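PDB 5HZL: Lmo2445 protein from Listeria monocytogenes EGD-e, which is of unknown function but is a secreted, calcium-binding, internalin-like protein built on leucine-rich repeats. Local coordinates for residues V71-V76 against S97-A102; P139-M144 against M167-L172; P223-A228 against Y261-E266. All blocks are in the same frame, centred on the assembly; numbering follows the deposited sequence.

Interaction 1: V71-V76 against S97-A102; sequences VLNNEV and SEALPA
Val76 and Ala99 bring their CA atoms to 4.2 Å of each other where the chain, having left the 3-10 turn of residues 71-74, passes beside the loop 97-102. Ala99 lies at the centre of the contact. Its methyl packs against the Leu72 carbonyl of the turn, with Leu72 CB at 4.3 Å from Ala99 CB as its apolar neighbour. Its CA packs at 3.4 Å against Glu75 O in a CA-H...O contact. Asn73 reaches across from one side: chi1 of -71° places CG beside its own backbone N, and the amide then offers OD1 to Ala99 N in a weak, bent hydrogen bond of 3.3 Å. Asn73 ND2 binds the carbonyl of Asp95, the stronger polar contact, which should fix the rotation of the amide. Val76 divides its branches, with CG1 against the ring of Pro101 (4.1 Å to CG) and CG2 near Glu98 O at 3.7 Å. A backbone bond between Ala99 and Phe77 holds the loops together just beyond Val76. Loops of this kind, each leading into a strand of one parallel sheet (here 82-84 and 105-107), are the stacked connections of adjacent coils in a leucine-rich-repeat solenoid.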
ATOM      1  N   VAL A  71      19.323  -6.670   8.995  1.00 45.98           N
ATOM      2  CA  VAL A  71      20.195  -7.537   9.792  1.00 46.49           C
ATOM      3  C   VAL A  71      19.742  -9.015   9.796  1.00 45.22           C
ATOM      4  O   VAL A  71      20.586  -9.909   9.936  1.00 43.96           O
ATOM      5  CB  VAL A  71      20.337  -6.949  11.217  1.00 47.04           C
ATOM      6  CG1 VAL A  71      20.632  -7.990  12.263  1.00 48.03           C
ATOM      7  CG2 VAL A  71      21.387  -5.839  11.221  1.00 48.28           C
ATOM      8  N   LEU A  72      18.436  -9.258   9.629  1.00 44.03           N
ATOM      9  CA  LEU A  72      17.873 -10.621   9.570  1.00 43.99           C
ATOM     10  C   LEU A  72      18.521 -11.460   8.453  1.00 46.42           C
ATOM     11  O   LEU A  72      18.649 -12.692   8.586  1.00 47.88           O
ATOM     12  CB  LEU A  72      16.353 -10.590   9.407  1.00 42.66           C
ATOM     13  CG  LEU A  72      15.554 -10.028  10.591  1.00 42.25           C
ATOM     14  CD1 LEU A  72      14.079  -9.870  10.243  1.00 42.30           C
ATOM     15  CD2 LEU A  72      15.709 -10.889  11.841  1.00 41.76           C
ATOM     16  N   ASN A  73      18.935 -10.795   7.370  1.00 46.33           N
ATOM     17  CA  ASN A  73      19.634 -11.466   6.269  1.00 47.70           C
ATOM     18  C   ASN A  73      21.019 -12.032   6.628  1.00 48.19           C
ATOM     19  O   ASN A  73      21.646 -12.694   5.798  1.00 51.33           O
ATOM     20  CB  ASN A  73      19.707 -10.558   5.047  1.00 49.72           C
ATOM     21  CG  ASN A  73      18.361 -10.390   4.383  1.00 49.59           C
ATOM     22  OD1 ASN A  73      17.608 -11.353   4.262  1.00 51.28           O
ATOM     23  ND2 ASN A  73      18.061  -9.186   3.914  1.00 49.62           N
ATOM     24  N   ASN A  74      21.489 -11.773   7.849  1.00 46.19           N
ATOM     25  CA  ASN A  74      22.756 -12.342   8.312  1.00 46.84           C
ATOM     26  C   ASN A  74      22.625 -13.826   8.562  1.00 45.85           C
ATOM     27  O   ASN A  74      23.617 -14.474   8.789  1.00 46.97           O
ATOM     28  CB  ASN A  74      23.271 -11.680   9.594  1.00 46.44           C
ATOM     29  CG  ASN A  74      23.751 -10.256   9.374  1.00 47.89           C
ATOM     30  OD1 ASN A  74      23.755  -9.743   8.252  1.00 50.22           O
ATOM     31  ND2 ASN A  74      24.167  -9.607  10.456  1.00 47.25           N
ATOM     32  N   GLU A  75      21.406 -14.353   8.555  1.00 44.49           N
ATOM     33  CA  GLU A  75      21.191 -15.779   8.757  1.00 45.47           C
ATOM     34  C   GLU A  75      19.998 -16.253   7.933  1.00 45.75           C
ATOM     35  O   GLU A  75      19.385 -15.483   7.199  1.00 47.30           O
ATOM     36  CB  GLU A  75      20.955 -16.091  10.244  1.00 44.28           C
ATOM     37  CG  GLU A  75      22.050 -15.638  11.206  1.00 44.04           C
ATOM     38  CD  GLU A  75      23.416 -16.252  10.935  1.00 46.31           C
ATOM     39  OE1 GLU A  75      23.539 -17.263  10.193  1.00 47.34           O
ATOM     40  OE2 GLU A  75      24.381 -15.705  11.490  1.00 46.78           O
ATOM     41  N   VAL A  76      19.692 -17.534   8.062  1.00 46.11           N
ATOM     42  CA  VAL A  76      18.583 -18.161   7.371  1.00 46.01           C
ATOM     43  C   VAL A  76      17.704 -18.866   8.407  1.00 45.56           C
ATOM     44  O   VAL A  76      18.170 -19.788   9.083  1.00 46.14           O
ATOM     45  CB  VAL A  76      19.093 -19.206   6.345  1.00 47.49           C
ATOM     46  CG1 VAL A  76      17.927 -19.954   5.705  1.00 47.65           C
ATOM     47  CG2 VAL A  76      19.966 -18.541   5.289  1.00 48.20           C
ATOM     48  N   SER A  97      14.015 -12.226   1.535  1.00 48.66           N
ATOM     49  CA  SER A  97      13.868 -13.582   0.964  1.00 49.65           C
ATOM     50  C   SER A  97      15.048 -14.516   1.248  1.00 51.80           C
ATOM     51  O   SER A  97      14.899 -15.730   1.234  1.00 50.50           O
ATOM     52  CB  SER A  97      13.662 -13.510  -0.548  1.00 49.78           C
ATOM     53  OG  SER A  97      14.767 -12.903  -1.189  1.00 50.11           O
ATOM     54  N   GLU A  98      16.211 -13.924   1.492  1.00 55.73           N
ATOM     55  CA  GLU A  98      17.446 -14.656   1.787  1.00 60.16           C
ATOM     56  C   GLU A  98      17.283 -15.302   3.189  1.00 56.99           C
ATOM     57  O   GLU A  98      17.599 -16.473   3.401  1.00 55.99           O
ATOM     58  CB  GLU A  98      18.634 -13.661   1.768  1.00 65.92           C
ATOM     59  CG  GLU A  98      20.035 -14.243   1.582  1.00 73.17           C
ATOM     60  CD  GLU A  98      20.314 -14.755   0.153  1.00 79.10           C
ATOM     61  OE1 GLU A  98      19.423 -14.643  -0.734  1.00 78.41           O
ATOM     62  OE2 GLU A  98      21.446 -15.264  -0.088  1.00 83.32           O
ATOM     63  N   ALA A  99      16.754 -14.519   4.122  1.00 54.28           N
ATOM     64  CA  ALA A  99      16.535 -14.954   5.503  1.00 54.10           C
ATOM     65  C   ALA A  99      15.244 -15.715   5.762  1.00 52.64           C
ATOM     66  O   ALA A  99      15.165 -16.488   6.721  1.00 52.21           O
ATOM     67  CB  ALA A  99      16.566 -13.744   6.427  1.00 53.10           C
ATOM     68  N   LEU A 100      14.245 -15.504   4.919  1.00 51.74           N
ATOM     69  CA  LEU A 100      12.951 -16.130   5.122  1.00 51.89           C
ATOM     70  C   LEU A 100      12.471 -16.918   3.903  1.00 52.76           C
ATOM     71  O   LEU A 100      11.431 -16.612   3.323  1.00 52.76           O
ATOM     72  CB  LEU A 100      11.958 -15.028   5.491  1.00 50.20           C
ATOM     73  CG  LEU A 100      12.365 -14.149   6.678  1.00 49.16           C
ATOM     74  CD1 LEU A 100      11.405 -12.976   6.805  1.00 48.15           C
ATOM     75  CD2 LEU A 100      12.426 -14.952   7.967  1.00 49.22           C
ATOM     76  N   PRO A 101      13.209 -17.972   3.535  1.00 54.54           N
ATOM     77  CA  PRO A 101      12.818 -18.767   2.365  1.00 55.65           C
ATOM     78  C   PRO A 101      11.457 -19.482   2.483  1.00 55.76           C
ATOM     79  O   PRO A 101      10.813 -19.708   1.468  1.00 59.49           O
ATOM     80  CB  PRO A 101      13.949 -19.790   2.253  1.00 56.64           C
ATOM     81  CG  PRO A 101      14.417 -19.967   3.657  1.00 56.95           C
ATOM     82  CD  PRO A 101      14.297 -18.616   4.298  1.00 55.66           C
ATOM     83  N   ALA A 102      11.021 -19.809   3.699  1.00 53.80           N
ATOM     84  CA  ALA A 102       9.745 -20.502   3.925  1.00 52.44           C
ATOM     85  C   ALA A 102       8.570 -19.573   4.261  1.00 51.15           C
ATOM     86  O   ALA A 102       7.480 -20.045   4.603  1.00 50.03           O
ATOM     87  CB  ALA A 102       9.933 -21.506   5.050  1.00 52.54           C
TER

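Interaction 2: P139-M144 against M167-L172; sequences PKFVGM and MNMPNL
Phe141 and Met169, the latter a selenomethionine, carry the apolar part of this contact. Met169 SE comes within 4.1 Å of Phe141 CB and lies 5.3 Å from the centroid of the Phe141 ring, 47° off its normal: a Met-aromatic contact of oblique geometry. The bend at the end of the Met169 chain (chi3 -82°) carries CE round to the ring as well, again obliquely, while Pro139 CB sits over the rim of one ring face from within the ring's own loop. Met169 CG packs against the Met144 carbonyl, 3.9 Å from Met144 O. Polar groups add proximity rather than bonding: the Asn168 amide points its ND2 at the Lys140 carbonyl, 3.7 Å from that O, too long for a hydrogen bond. Local turns shape both backbones: a type II turn runs from Phe141 to Met144, with Gly143 at its positive phi, and a type I turn from Met169 to Leu172. Beyond the segments, Trp166 NE1 bonds to Pro139 O while its indole meets the Phe141 ring. Phe141 and Met169 both rest on Ile150 of strand 149-151, so that the loops preceding strands 149-151 and 174-176 pack together over the parallel sheet, with Met167 turned to helix 187-191.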
ATOM      1  N   PRO A 139       3.086  -1.279  -4.927  1.00 45.41           N
ATOM      2  CA  PRO A 139       3.824  -2.511  -5.166  1.00 45.07           C
ATOM      3  C   PRO A 139       3.138  -3.438  -6.180  1.00 46.33           C
ATOM      4  O   PRO A 139       1.915  -3.510  -6.218  1.00 44.61           O
ATOM      5  CB  PRO A 139       3.867  -3.160  -3.778  1.00 44.30           C
ATOM      6  CG  PRO A 139       2.634  -2.699  -3.099  1.00 43.53           C
ATOM      7  CD  PRO A 139       2.384  -1.313  -3.622  1.00 44.50           C
ATOM      8  N   LYS A 140       3.944  -4.135  -6.983  1.00 49.43           N
ATOM      9  CA  LYS A 140       3.473  -5.093  -7.998  1.00 51.73           C
ATOM     10  C   LYS A 140       3.547  -6.559  -7.539  1.00 49.87           C
ATOM     11  O   LYS A 140       2.982  -7.439  -8.184  1.00 50.68           O
ATOM     12  CB  LYS A 140       4.269  -4.922  -9.299  1.00 55.40           C
ATOM     13  CG  LYS A 140       4.041  -3.595 -10.012  1.00 58.06           C
ATOM     14  CD  LYS A 140       4.975  -3.405 -11.220  1.00 63.79           C
ATOM     15  CE  LYS A 140       4.785  -4.386 -12.384  1.00 66.00           C
ATOM     16  NZ  LYS A 140       3.428  -4.277 -13.003  1.00 67.23           N
ATOM     17  N   PHE A 141       4.250  -6.812  -6.442  1.00 48.32           N
ATOM     18  CA  PHE A 141       4.409  -8.162  -5.878  1.00 48.19           C
ATOM     19  C   PHE A 141       5.108  -9.162  -6.816  1.00 50.51           C
ATOM     20  O   PHE A 141       4.688 -10.320  -6.925  1.00 54.45           O
ATOM     21  CB  PHE A 141       3.064  -8.709  -5.378  1.00 46.52           C
ATOM     22  CG  PHE A 141       2.364  -7.784  -4.441  1.00 45.39           C
ATOM     23  CD1 PHE A 141       2.718  -7.737  -3.095  1.00 44.78           C
ATOM     24  CD2 PHE A 141       1.362  -6.942  -4.897  1.00 45.39           C
ATOM     25  CE1 PHE A 141       2.084  -6.872  -2.220  1.00 43.93           C
ATOM     26  CE2 PHE A 141       0.719  -6.073  -4.030  1.00 44.68           C
ATOM     27  CZ  PHE A 141       1.080  -6.039  -2.687  1.00 44.54           C
ATOM     28  N   VAL A 142       6.160  -8.718  -7.510  1.00 50.17           N
ATOM     29  CA  VAL A 142       6.911  -9.615  -8.396  1.00 52.45           C
ATOM     30  C   VAL A 142       7.740 -10.494  -7.457  1.00 52.20           C
ATOM     31  O   VAL A 142       8.415  -9.990  -6.555  1.00 50.79           O
ATOM     32  CB  VAL A 142       7.786  -8.892  -9.460  1.00 53.97           C
ATOM     33  CG1 VAL A 142       8.605  -9.898 -10.266  1.00 55.38           C
ATOM     34  CG2 VAL A 142       6.920  -8.052 -10.397  1.00 53.78           C
ATOM     35  N   GLY A 143       7.658 -11.804  -7.686  1.00 53.30           N
ATOM     36  CA  GLY A 143       8.315 -12.816  -6.861  1.00 53.50           C
ATOM     37  C   GLY A 143       7.337 -13.477  -5.881  1.00 52.58           C
ATOM     38  O   GLY A 143       7.674 -14.492  -5.274  1.00 53.35           O
HETATM   39  N   MSE A 144       6.125 -12.917  -5.752  1.00 51.63           N
HETATM   40  CA  MSE A 144       5.079 -13.409  -4.843  1.00 50.95           C
HETATM   41  C   MSE A 144       3.858 -13.866  -5.616  1.00 51.69           C
HETATM   42  O   MSE A 144       2.720 -13.615  -5.227  1.00 51.93           O
HETATM   43  CB  MSE A 144       4.774 -12.229  -3.913  1.00 49.37           C
HETATM   44  CG  MSE A 144       5.954 -11.979  -2.977  1.00 49.91           C
HETATM   45 SE   MSE A 144       5.816 -10.259  -2.039  1.00 49.83          SE
HETATM   46  CE  MSE A 144       6.965  -9.142  -3.177  1.00 50.17           C
HETATM   47  N   MSE A 167      -2.297  -9.003 -12.269  1.00 58.49           N
HETATM   48  CA  MSE A 167      -2.839 -10.058 -13.127  1.00 61.04           C
HETATM   49  C   MSE A 167      -1.849 -11.178 -13.278  1.00 62.99           C
HETATM   50  O   MSE A 167      -2.001 -12.053 -14.130  1.00 65.94           O
HETATM   51  CB  MSE A 167      -3.150  -9.442 -14.476  1.00 62.67           C
HETATM   52  CG  MSE A 167      -4.330  -8.493 -14.363  1.00 63.19           C
HETATM   53 SE   MSE A 167      -5.956  -9.535 -13.988  1.00 65.99          SE
HETATM   54  CE  MSE A 167      -6.275 -10.308 -15.778  1.00 68.13           C
ATOM     55  N   ASN A 168      -0.835 -11.159 -12.422  1.00 63.19           N
ATOM     56  CA  ASN A 168       0.233 -12.147 -12.393  1.00 64.73           C
ATOM     57  C   ASN A 168       0.110 -13.128 -11.190  1.00 62.47           C
ATOM     58  O   ASN A 168       1.053 -13.870 -10.919  1.00 60.89           O
ATOM     59  CB  ASN A 168       1.581 -11.388 -12.315  1.00 66.34           C
ATOM     60  CG  ASN A 168       1.698 -10.478 -11.062  1.00 66.42           C
ATOM     61  OD1 ASN A 168       0.696  -9.932 -10.564  1.00 64.47           O
ATOM     62  ND2 ASN A 168       2.930 -10.306 -10.560  1.00 66.70           N
HETATM   63  N   MSE A 169      -1.035 -13.125 -10.486  1.00 60.54           N
HETATM   64  CA  MSE A 169      -1.262 -13.970  -9.292  1.00 59.30           C
HETATM   65  C   MSE A 169      -2.490 -14.834  -9.466  1.00 58.61           C
HETATM   66  O   MSE A 169      -3.579 -14.457  -9.031  1.00 56.80           O
HETATM   67  CB  MSE A 169      -1.416 -13.015  -8.113  1.00 58.69           C
HETATM   68  CG  MSE A 169      -0.051 -12.459  -7.695  1.00 59.55           C
HETATM   69 SE   MSE A 169      -0.229 -11.044  -6.335  1.00 58.89          SE
HETATM   70  CE  MSE A 169      -0.636  -9.583  -7.594  1.00 58.48           C
ATOM     71  N   PRO A 170      -2.328 -16.017 -10.067  1.00 59.15           N
ATOM     72  CA  PRO A 170      -3.485 -16.888 -10.353  1.00 60.36           C
ATOM     73  C   PRO A 170      -4.354 -17.386  -9.198  1.00 59.97           C
ATOM     74  O   PRO A 170      -5.460 -17.864  -9.454  1.00 61.53           O
ATOM     75  CB  PRO A 170      -2.860 -18.075 -11.110  1.00 61.76           C
ATOM     76  CG  PRO A 170      -1.441 -18.098 -10.703  1.00 60.70           C
ATOM     77  CD  PRO A 170      -1.058 -16.674 -10.448  1.00 59.07           C
ATOM     78  N   ASN A 171      -3.884 -17.284  -7.958  1.00 58.91           N
ATOM     79  CA  ASN A 171      -4.680 -17.756  -6.812  1.00 58.43           C
ATOM     80  C   ASN A 171      -5.234 -16.658  -5.932  1.00 56.09           C
ATOM     81  O   ASN A 171      -5.948 -16.953  -4.975  1.00 56.57           O
ATOM     82  CB  ASN A 171      -3.868 -18.768  -6.004  1.00 58.60           C
ATOM     83  CG  ASN A 171      -3.563 -20.016  -6.805  1.00 60.11           C
ATOM     84  OD1 ASN A 171      -4.392 -20.479  -7.592  1.00 61.99           O
ATOM     85  ND2 ASN A 171      -2.385 -20.572  -6.608  1.00 60.16           N
ATOM     86  N   LEU A 172      -4.925 -15.406  -6.279  1.00 54.40           N
ATOM     87  CA  LEU A 172      -5.388 -14.244  -5.534  1.00 52.55           C
ATOM     88  C   LEU A 172      -6.903 -14.324  -5.446  1.00 53.68           C
ATOM     89  O   LEU A 172      -7.581 -14.437  -6.474  1.00 55.29           O
ATOM     90  CB  LEU A 172      -4.947 -12.954  -6.237  1.00 51.05           C
ATOM     91  CG  LEU A 172      -5.267 -11.614  -5.567  1.00 48.40           C
ATOM     92  CD1 LEU A 172      -4.667 -11.527  -4.175  1.00 46.58           C
ATOM     93  CD2 LEU A 172      -4.755 -10.479  -6.435  1.00 47.69           C
TER

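Interaction 3: P223-A228 against Y261-E266; sequences PFIYQA and YMYTIE
Tyr226 and Tyr261 run antiparallel, each side chain passing the base of the other, and between them they make most of the contact. The Tyr261 ring takes Pro223 over one face in a CH-pi contact, Pro223 CB standing 3.9 Å from the Tyr261 centroid and close to the ring normal. At the edge of the same ring, Tyr226 CB approaches CD1 of Tyr261 to 3.9 Å. Tyr226 then runs along the backbone beyond Tyr261 and gives its hydroxyl proton to Met262 O in a weak hydrogen bond of 2.6 Å. Tyr263 has CG anti to its backbone N (chi1 -175°), which turns the edge of its ring to that hydroxyl; Tyr226 OH lies in the ring plane, 3.6 Å from Tyr263 CD1. Ile225 CD1 meets the Tyr263 ring obliquely, at 4.3 Å from Tyr263 CG, while Ile225 CG2 sits toward the rim of one face of the Tyr226 ring. Gln227, extended beyond CG, crosses Tyr261 at about a right angle, its amide turned 65° from the ring and NE2 3.8 Å from Tyr261 OH.

Helix 223-227 crosses strand 262-264 almost perpendicularly, at 98°, with the axes 8.7 Å apart at closest. The helix follows closely on strand 219-221 and packs across its antiparallel partner 262-264; both belong to the C-terminal domain, whose sequence family falls among the E-set, immunoglobulin-like folds.

Further out, backbone bonds of Tyr261 to Val222 and of Tyr263 to Val220 set the strand against its neighbour. Gln227 OE1 is bound by Ile185 N. Tyr257 meets the Tyr261 ring, and Glu163, which with Glu187 binds a calcium ion, touches the Tyr261 side chain.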
ATOM      1  N   PRO A 223      -9.393   9.624 -14.059  1.00 45.17           N
ATOM      2  CA  PRO A 223      -9.847   8.377 -14.672  1.00 45.98           C
ATOM      3  C   PRO A 223     -10.940   7.626 -13.929  1.00 46.71           C
ATOM      4  O   PRO A 223     -11.759   6.972 -14.569  1.00 47.10           O
ATOM      5  CB  PRO A 223      -8.579   7.536 -14.731  1.00 45.61           C
ATOM      6  CG  PRO A 223      -7.504   8.531 -14.866  1.00 46.17           C
ATOM      7  CD  PRO A 223      -7.923   9.680 -14.001  1.00 45.72           C
ATOM      8  N   PHE A 224     -10.946   7.731 -12.604  1.00 47.31           N
ATOM      9  CA  PHE A 224     -11.936   7.048 -11.772  1.00 48.43           C
ATOM     10  C   PHE A 224     -13.377   7.360 -12.187  1.00 50.28           C
ATOM     11  O   PHE A 224     -14.219   6.462 -12.226  1.00 49.96           O
ATOM     12  CB  PHE A 224     -11.724   7.409 -10.289  1.00 48.49           C
ATOM     13  CG  PHE A 224     -12.708   6.746  -9.360  1.00 49.74           C
ATOM     14  CD1 PHE A 224     -13.914   7.362  -9.054  1.00 49.77           C
ATOM     15  CD2 PHE A 224     -12.436   5.498  -8.802  1.00 49.69           C
ATOM     16  CE1 PHE A 224     -14.826   6.751  -8.214  1.00 50.52           C
ATOM     17  CE2 PHE A 224     -13.346   4.887  -7.958  1.00 50.13           C
ATOM     18  CZ  PHE A 224     -14.542   5.512  -7.666  1.00 50.76           C
ATOM     19  N   ILE A 225     -13.647   8.631 -12.489  1.00 51.62           N
ATOM     20  CA  ILE A 225     -14.987   9.071 -12.896  1.00 53.89           C
ATOM     21  C   ILE A 225     -15.547   8.247 -14.058  1.00 54.29           C
ATOM     22  O   ILE A 225     -16.704   7.827 -14.041  1.00 57.01           O
ATOM     23  CB  ILE A 225     -14.993  10.574 -13.277  1.00 55.65           C
ATOM     24  CG1 ILE A 225     -14.733  11.429 -12.033  1.00 55.51           C
ATOM     25  CG2 ILE A 225     -16.336  10.991 -13.875  1.00 58.00           C
ATOM     26  CD1 ILE A 225     -14.572  12.908 -12.315  1.00 56.24           C
ATOM     27  N   TYR A 226     -14.712   8.000 -15.050  1.00 51.88           N
ATOM     28  CA  TYR A 226     -15.130   7.268 -16.226  1.00 52.01           C
ATOM     29  C   TYR A 226     -15.093   5.754 -16.041  1.00 50.77           C
ATOM     30  O   TYR A 226     -15.996   5.061 -16.484  1.00 53.23           O
ATOM     31  CB  TYR A 226     -14.277   7.720 -17.404  1.00 52.28           C
ATOM     32  CG  TYR A 226     -14.361   9.212 -17.637  1.00 51.74           C
ATOM     33  CD1 TYR A 226     -13.544  10.090 -16.930  1.00 50.15           C
ATOM     34  CD2 TYR A 226     -15.252   9.747 -18.565  1.00 53.96           C
ATOM     35  CE1 TYR A 226     -13.616  11.455 -17.141  1.00 51.08           C
ATOM     36  CE2 TYR A 226     -15.324  11.115 -18.791  1.00 53.97           C
ATOM     37  CZ  TYR A 226     -14.506  11.964 -18.076  1.00 52.19           C
ATOM     38  OH  TYR A 226     -14.557  13.320 -18.279  1.00 51.28           O
ATOM     39  N   GLN A 227     -14.054   5.246 -15.393  1.00 48.80           N
ATOM     40  CA  GLN A 227     -13.905   3.806 -15.142  1.00 47.90           C
ATOM     41  C   GLN A 227     -15.032   3.248 -14.269  1.00 48.77           C
ATOM     42  O   GLN A 227     -15.430   2.097 -14.432  1.00 50.28           O
ATOM     43  CB  GLN A 227     -12.554   3.534 -14.499  1.00 46.02           C
ATOM     44  CG  GLN A 227     -11.389   3.850 -15.421  1.00 46.54           C
ATOM     45  CD  GLN A 227     -10.031   3.726 -14.751  1.00 45.62           C
ATOM     46  OE1 GLN A 227      -9.856   4.039 -13.572  1.00 44.75           O
ATOM     47  NE2 GLN A 227      -9.057   3.285 -15.513  1.00 46.57           N
ATOM     48  N   ALA A 228     -15.555   4.071 -13.364  1.00 48.86           N
ATOM     49  CA  ALA A 228     -16.656   3.666 -12.486  1.00 51.79           C
ATOM     50  C   ALA A 228     -17.830   3.086 -13.276  1.00 55.78           C
ATOM     51  O   ALA A 228     -18.514   2.179 -12.800  1.00 58.14           O
ATOM     52  CB  ALA A 228     -17.128   4.848 -11.647  1.00 51.38           C
ATOM     53  N   TYR A 261      -9.693  10.985 -20.204  1.00 54.75           N
ATOM     54  CA  TYR A 261     -10.085  10.993 -18.792  1.00 51.42           C
ATOM     55  C   TYR A 261     -10.111  12.410 -18.237  1.00 49.96           C
ATOM     56  O   TYR A 261     -10.082  12.598 -17.027  1.00 47.10           O
ATOM     57  CB  TYR A 261      -9.200  10.086 -17.935  1.00 49.51           C
ATOM     58  CG  TYR A 261      -9.245   8.615 -18.281  1.00 50.09           C
ATOM     59  CD1 TYR A 261     -10.437   7.903 -18.250  1.00 50.12           C
ATOM     60  CD2 TYR A 261      -8.084   7.911 -18.555  1.00 52.78           C
ATOM     61  CE1 TYR A 261     -10.484   6.542 -18.543  1.00 51.44           C
ATOM     62  CE2 TYR A 261      -8.115   6.541 -18.843  1.00 54.82           C
ATOM     63  CZ  TYR A 261      -9.319   5.854 -18.834  1.00 53.58           C
ATOM     64  OH  TYR A 261      -9.329   4.493 -19.119  1.00 54.18           O
HETATM   65  N   MSE A 262     -10.183  13.406 -19.115  1.00 52.77           N
HETATM   66  CA  MSE A 262     -10.230  14.791 -18.658  1.00 53.48           C
HETATM   67  C   MSE A 262     -11.652  15.168 -18.365  1.00 53.04           C
HETATM   68  O   MSE A 262     -12.547  14.826 -19.113  1.00 52.92           O
HETATM   69  CB  MSE A 262      -9.675  15.767 -19.679  1.00 56.22           C
HETATM   70  CG  MSE A 262      -8.239  15.422 -20.076  1.00 58.63           C
HETATM   71 SE   MSE A 262      -6.925  15.451 -18.596  1.00 57.62          SE
HETATM   72  CE  MSE A 262      -6.975  17.369 -18.147  1.00 57.36           C
ATOM     73  N   TYR A 263     -11.866  15.858 -17.248  1.00 53.39           N
ATOM     74  CA  TYR A 263     -13.194  16.323 -16.841  1.00 53.45           C
ATOM     75  C   TYR A 263     -13.094  17.839 -16.663  1.00 54.04           C
ATOM     76  O   TYR A 263     -12.195  18.339 -15.979  1.00 53.46           O
ATOM     77  CB  TYR A 263     -13.669  15.636 -15.558  1.00 51.50           C
ATOM     78  CG  TYR A 263     -15.073  16.023 -15.199  1.00 53.68           C
ATOM     79  CD1 TYR A 263     -16.157  15.403 -15.807  1.00 56.81           C
ATOM     80  CD2 TYR A 263     -15.333  17.014 -14.267  1.00 54.65           C
ATOM     81  CE1 TYR A 263     -17.469  15.767 -15.498  1.00 58.50           C
ATOM     82  CE2 TYR A 263     -16.643  17.380 -13.949  1.00 56.31           C
ATOM     83  CZ  TYR A 263     -17.706  16.756 -14.567  1.00 57.71           C
ATOM     84  OH  TYR A 263     -18.997  17.116 -14.248  1.00 59.05           O
ATOM     85  N   THR A 264     -14.001  18.566 -17.303  1.00 56.41           N
ATOM     86  CA  THR A 264     -14.024  20.021 -17.234  1.00 57.72           C
ATOM     87  C   THR A 264     -14.978  20.462 -16.144  1.00 58.19           C
ATOM     88  O   THR A 264     -16.086  19.935 -16.062  1.00 58.24           O
ATOM     89  CB  THR A 264     -14.498  20.608 -18.578  1.00 59.66           C
ATOM     90  OG1 THR A 264     -13.606  20.188 -19.607  1.00 60.13           O
ATOM     91  CG2 THR A 264     -14.525  22.136 -18.555  1.00 61.33           C
ATOM     92  N   ILE A 265     -14.550  21.407 -15.307  1.00 60.25           N
ATOM     93  CA  ILE A 265     -15.413  21.928 -14.245  1.00 64.85           C
ATOM     94  C   ILE A 265     -15.600  23.430 -14.467  1.00 67.40           C
ATOM     95  O   ILE A 265     -14.632  24.180 -14.646  1.00 65.28           O
ATOM     96  CB  ILE A 265     -14.958  21.524 -12.817  1.00 66.37           C
ATOM     97  CG1 ILE A 265     -13.664  22.187 -12.374  1.00 69.72           C
ATOM     98  CG2 ILE A 265     -14.794  20.012 -12.744  1.00 65.19           C
ATOM     99  CD1 ILE A 265     -13.198  21.679 -11.013  1.00 70.84           C
ATOM    100  N   GLU A 266     -16.875  23.829 -14.453  1.00 71.21           N
ATOM    101  CA  GLU A 266     -17.329  25.199 -14.711  1.00 74.10           C
ATOM    102  C   GLU A 266     -16.841  26.266 -13.728  1.00 72.45           C
ATOM    103  O   GLU A 266     -17.602  26.720 -12.877  1.00 73.56           O
ATOM    104  CB  GLU A 266     -18.875  25.221 -14.728  1.00 78.04           C
ATOM    105  CG  GLU A 266     -19.605  24.274 -15.684  1.00 81.23           C
ATOM    106  CD  GLU A 266     -19.468  24.641 -17.151  1.00 87.17           C
ATOM    107  OE1 GLU A 266     -18.341  24.919 -17.617  1.00 90.54           O
ATOM    108  OE2 GLU A 266     -20.504  24.626 -17.856  1.00 91.16           O
TER

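In the fold
Interactions 1 and 2 belong to the leucine-rich-repeat part, where each joins loops leading into strands of the same seven-stranded parallel sheet; their centres lie about 21 Å apart. Interaction 3 stands in the C-terminal domain, about 46 Å from interaction 1 between centres and across the middle of the chain from it. Interaction 1 is partly buried and leans on backbone carbonyls, small methyls and an amide. Interaction 2 is more buried yet smaller in area, and depends on a (seleno)methionine side chain and an aromatic ring. Interaction 3, likewise buried, is the largest of the three and sets a helix across a strand through tyrosine rings, close to a calcium site.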